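Local coordinates for folylpolyglutamate synthase protein FOLC (Mycobacterium tuberculosis, PDB 2VOS) that probably adds glutamate to dihydropteroate and, one residue after another, to tetrahydrofolate, at the expense of ATP, at residues Gly273-Gln278 with His297-Ala302. Sequence-based numbering, arbitrary orientation.
Sequences GGQVLQ and HQAHNA. With ADP (adenosine-5'-diphosphate), chain B.
Leu277 and Gln275 meet the methyl of Ala299 side by side: Leu277 CD2 lies 3.7 Å from Ala299 CB, and the amide oxygen OE1 of Gln275 meets the same CB at 3.4 Å. The other Leu277 branch, CD1, reaches one helical turn on to Ala302 CB at 4.0 Å. With CG beside the backbone N (chi1 -49°) and an extended chi2, the leucine sends its forked end at the helix. Gln275 is likewise extended beyond CG; its chain crosses that of Gln298 at about a right angle, NE2 passing 4.1 Å from Gln298 CB. No hydrogen bond joins the two segments. The Gln275 amide is instead fixed by Arg268 at OE1 and by the carbonyls of Leu293 and Gly295 at NE2, while backbone bonds to Leu291 and Ile289 tie the strand to its neighbour 284-291. The small alanines face the three-stranded antiparallel sheet, while Asn301 serves the nucleotide: OD1 accepts from ADP N6 at 2.9 Å, and ND2 gives a nearly straight bond to ADP N7 (3.0 Å, 172°). ND2 also donates to Gln298 OE1 at 2.9 Å from above its carbonyl plane, and Gln298 NE2 is bonded to Ser77, itself an ADP ligand. Helix 296-312 thereby joins the sheet 264-291 to the ADP pocket, bringing His297 and Asn301 of the Mur ligase middle domain (P-loop NTPase clan); Arg338 and Asp351 of the glutamate ligase domain help complete it.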
loop_
_atom_site.group_PDB
_atom_site.type_symbol
_atom_site.label_atom_id
_atom_site.label_comp_id
_atom_site.label_asym_id
_atom_site.label_seq_id
_atom_site.Cartn_x
_atom_site.Cartn_y
_atom_site.Cartn_z
ATOM N N GLY A 273 14.144 5.007 -15.930
ATOM C CA GLY A 273 13.830 4.128 -14.788
ATOM C C GLY A 273 12.994 4.794 -13.692
ATOM O O GLY A 273 12.637 4.130 -12.703
ATOM N N GLY A 274 12.644 6.081 -13.832
ATOM C CA GLY A 274 11.975 6.729 -12.699
ATOM C C GLY A 274 11.974 8.231 -12.817
ATOM O O GLY A 274 11.392 8.776 -13.760
ATOM N N GLN A 275 12.581 8.926 -11.831
ATOM C CA GLN A 275 12.540 10.379 -11.836
ATOM C C GLN A 275 13.625 10.925 -10.906
ATOM O O GLN A 275 14.118 10.214 -10.044
ATOM C CB GLN A 275 11.186 10.869 -11.291
ATOM C CG GLN A 275 10.743 10.208 -9.983
ATOM C CD GLN A 275 9.245 10.423 -9.690
ATOM O OE1 GLN A 275 8.817 11.583 -9.498
ATOM N NE2 GLN A 275 8.441 9.327 -9.698
ATOM N N VAL A 276 13.983 12.190 -11.091
ATOM C CA VAL A 276 14.960 12.814 -10.248
ATOM C C VAL A 276 14.240 13.964 -9.545
ATOM O O VAL A 276 13.541 14.747 -10.181
ATOM C CB VAL A 276 16.104 13.340 -11.102
ATOM C CG1 VAL A 276 17.065 14.150 -10.189
ATOM C CG2 VAL A 276 16.895 12.141 -11.775
ATOM N N LEU A 277 14.418 14.078 -8.238
ATOM C CA LEU A 277 13.694 15.037 -7.410
ATOM C C LEU A 277 14.592 16.030 -6.695
ATOM O O LEU A 277 15.713 15.718 -6.299
ATOM C CB LEU A 277 12.877 14.256 -6.317
ATOM C CG LEU A 277 12.039 13.089 -6.874
ATOM C CD1 LEU A 277 11.366 12.275 -5.692
ATOM C CD2 LEU A 277 10.994 13.607 -7.802
ATOM N N GLN A 278 14.056 17.212 -6.451
ATOM C CA GLN A 278 14.627 18.086 -5.464
ATOM C C GLN A 278 13.547 18.317 -4.418
ATOM O O GLN A 278 12.458 18.832 -4.746
ATOM C CB GLN A 278 14.998 19.460 -6.099
ATOM C CG GLN A 278 15.678 20.333 -5.066
ATOM C CD GLN A 278 16.147 21.652 -5.644
ATOM O OE1 GLN A 278 15.331 22.448 -6.150
ATOM N NE2 GLN A 278 17.477 21.903 -5.552
ATOM N N HIS A 297 2.735 10.951 -8.368
ATOM C CA HIS A 297 2.289 10.591 -7.023
ATOM C C HIS A 297 3.415 10.012 -6.178
ATOM O O HIS A 297 3.422 10.194 -4.942
ATOM C CB HIS A 297 1.163 9.570 -7.046
ATOM C CG HIS A 297 1.465 8.322 -7.844
ATOM N ND1 HIS A 297 1.557 8.334 -9.220
ATOM C CD2 HIS A 297 1.569 7.020 -7.473
ATOM C CE1 HIS A 297 1.811 7.106 -9.646
ATOM N NE2 HIS A 297 1.752 6.283 -8.615
ATOM N N GLN A 298 4.340 9.282 -6.800
ATOM C CA GLN A 298 5.469 8.756 -6.013
ATOM C C GLN A 298 6.437 9.881 -5.531
ATOM O O GLN A 298 7.106 9.734 -4.539
ATOM C CB GLN A 298 6.209 7.619 -6.734
ATOM C CG GLN A 298 5.273 6.385 -6.984
ATOM C CD GLN A 298 4.961 5.628 -5.706
ATOM O OE1 GLN A 298 5.305 6.057 -4.610
ATOM N NE2 GLN A 298 4.356 4.463 -5.838
ATOM N N ALA A 299 6.517 10.985 -6.254
ATOM C CA ALA A 299 7.301 12.102 -5.739
ATOM C C ALA A 299 6.693 12.648 -4.453
ATOM O O ALA A 299 7.405 13.054 -3.530
ATOM C CB ALA A 299 7.410 13.260 -6.839
ATOM N N HIS A 300 5.365 12.651 -4.388
ATOM C CA HIS A 300 4.668 13.172 -3.199
ATOM C C HIS A 300 4.799 12.210 -2.031
ATOM O O HIS A 300 4.969 12.635 -0.879
ATOM C CB HIS A 300 3.173 13.454 -3.537
ATOM C CG HIS A 300 3.030 14.659 -4.405
ATOM N ND1 HIS A 300 3.393 15.924 -3.971
ATOM C CD2 HIS A 300 2.672 14.795 -5.703
ATOM C CE1 HIS A 300 3.265 16.784 -4.967
ATOM N NE2 HIS A 300 2.837 16.125 -6.029
ATOM N N ASN A 301 4.707 10.912 -2.327
ATOM C CA ASN A 301 4.954 9.876 -1.327
ATOM C C ASN A 301 6.409 10.001 -0.829
ATOM O O ASN A 301 6.643 9.907 0.365
ATOM C CB ASN A 301 4.788 8.449 -1.903
ATOM C CG ASN A 301 3.328 8.155 -2.266
ATOM O OD1 ASN A 301 2.426 8.871 -1.816
ATOM N ND2 ASN A 301 3.097 7.099 -3.035
ATOM N N ALA A 302 7.363 10.209 -1.733
ATOM C CA ALA A 302 8.757 10.425 -1.293
ATOM C C ALA A 302 8.944 11.554 -0.319
ATOM O O ALA A 302 9.574 11.400 0.728
ATOM C CB ALA A 302 9.671 10.625 -2.496
HETATM P PB ADP B . -2.046 1.843 -0.070
HETATM O O1B ADP B . -1.083 1.037 0.761
HETATM O O2B ADP B . -3.167 1.018 -0.638
HETATM O O3B ADP B . -2.500 3.147 0.514
HETATM P PA ADP B . -0.021 1.766 -2.235
HETATM O O1A ADP B . -0.107 0.249 -2.163
HETATM O O2A ADP B . 1.273 2.563 -2.244
HETATM O O3A ADP B . -1.204 2.442 -1.326
HETATM O "O5'" ADP B . -0.642 2.074 -3.705
HETATM C "C5'" ADP B . -1.811 1.447 -4.252
HETATM C "C4'" ADP B . -2.035 2.115 -5.626
HETATM O "O4'" ADP B . -2.368 3.516 -5.419
HETATM C "C3'" ADP B . -0.781 2.215 -6.492
HETATM O "O3'" ADP B . -0.746 1.184 -7.458
HETATM C "C2'" ADP B . -0.851 3.489 -7.286
HETATM O "O2'" ADP B . -1.794 3.250 -8.386
HETATM C "C1'" ADP B . -1.676 4.359 -6.373
HETATM N N9 ADP B . -0.933 5.322 -5.510
HETATM C C8 ADP B . 0.097 5.134 -4.618
HETATM N N7 ADP B . 0.405 6.319 -4.012
HETATM C C5 ADP B . -0.514 7.234 -4.442
HETATM C C6 ADP B . -0.807 8.649 -4.189
HETATM N N6 ADP B . -0.058 9.367 -3.327
HETATM N N1 ADP B . -1.808 9.188 -4.896
HETATM C C2 ADP B . -2.569 8.552 -5.823
HETATM N N3 ADP B . -2.389 7.233 -6.099
HETATM C C4 ADP B . -1.374 6.581 -5.442
#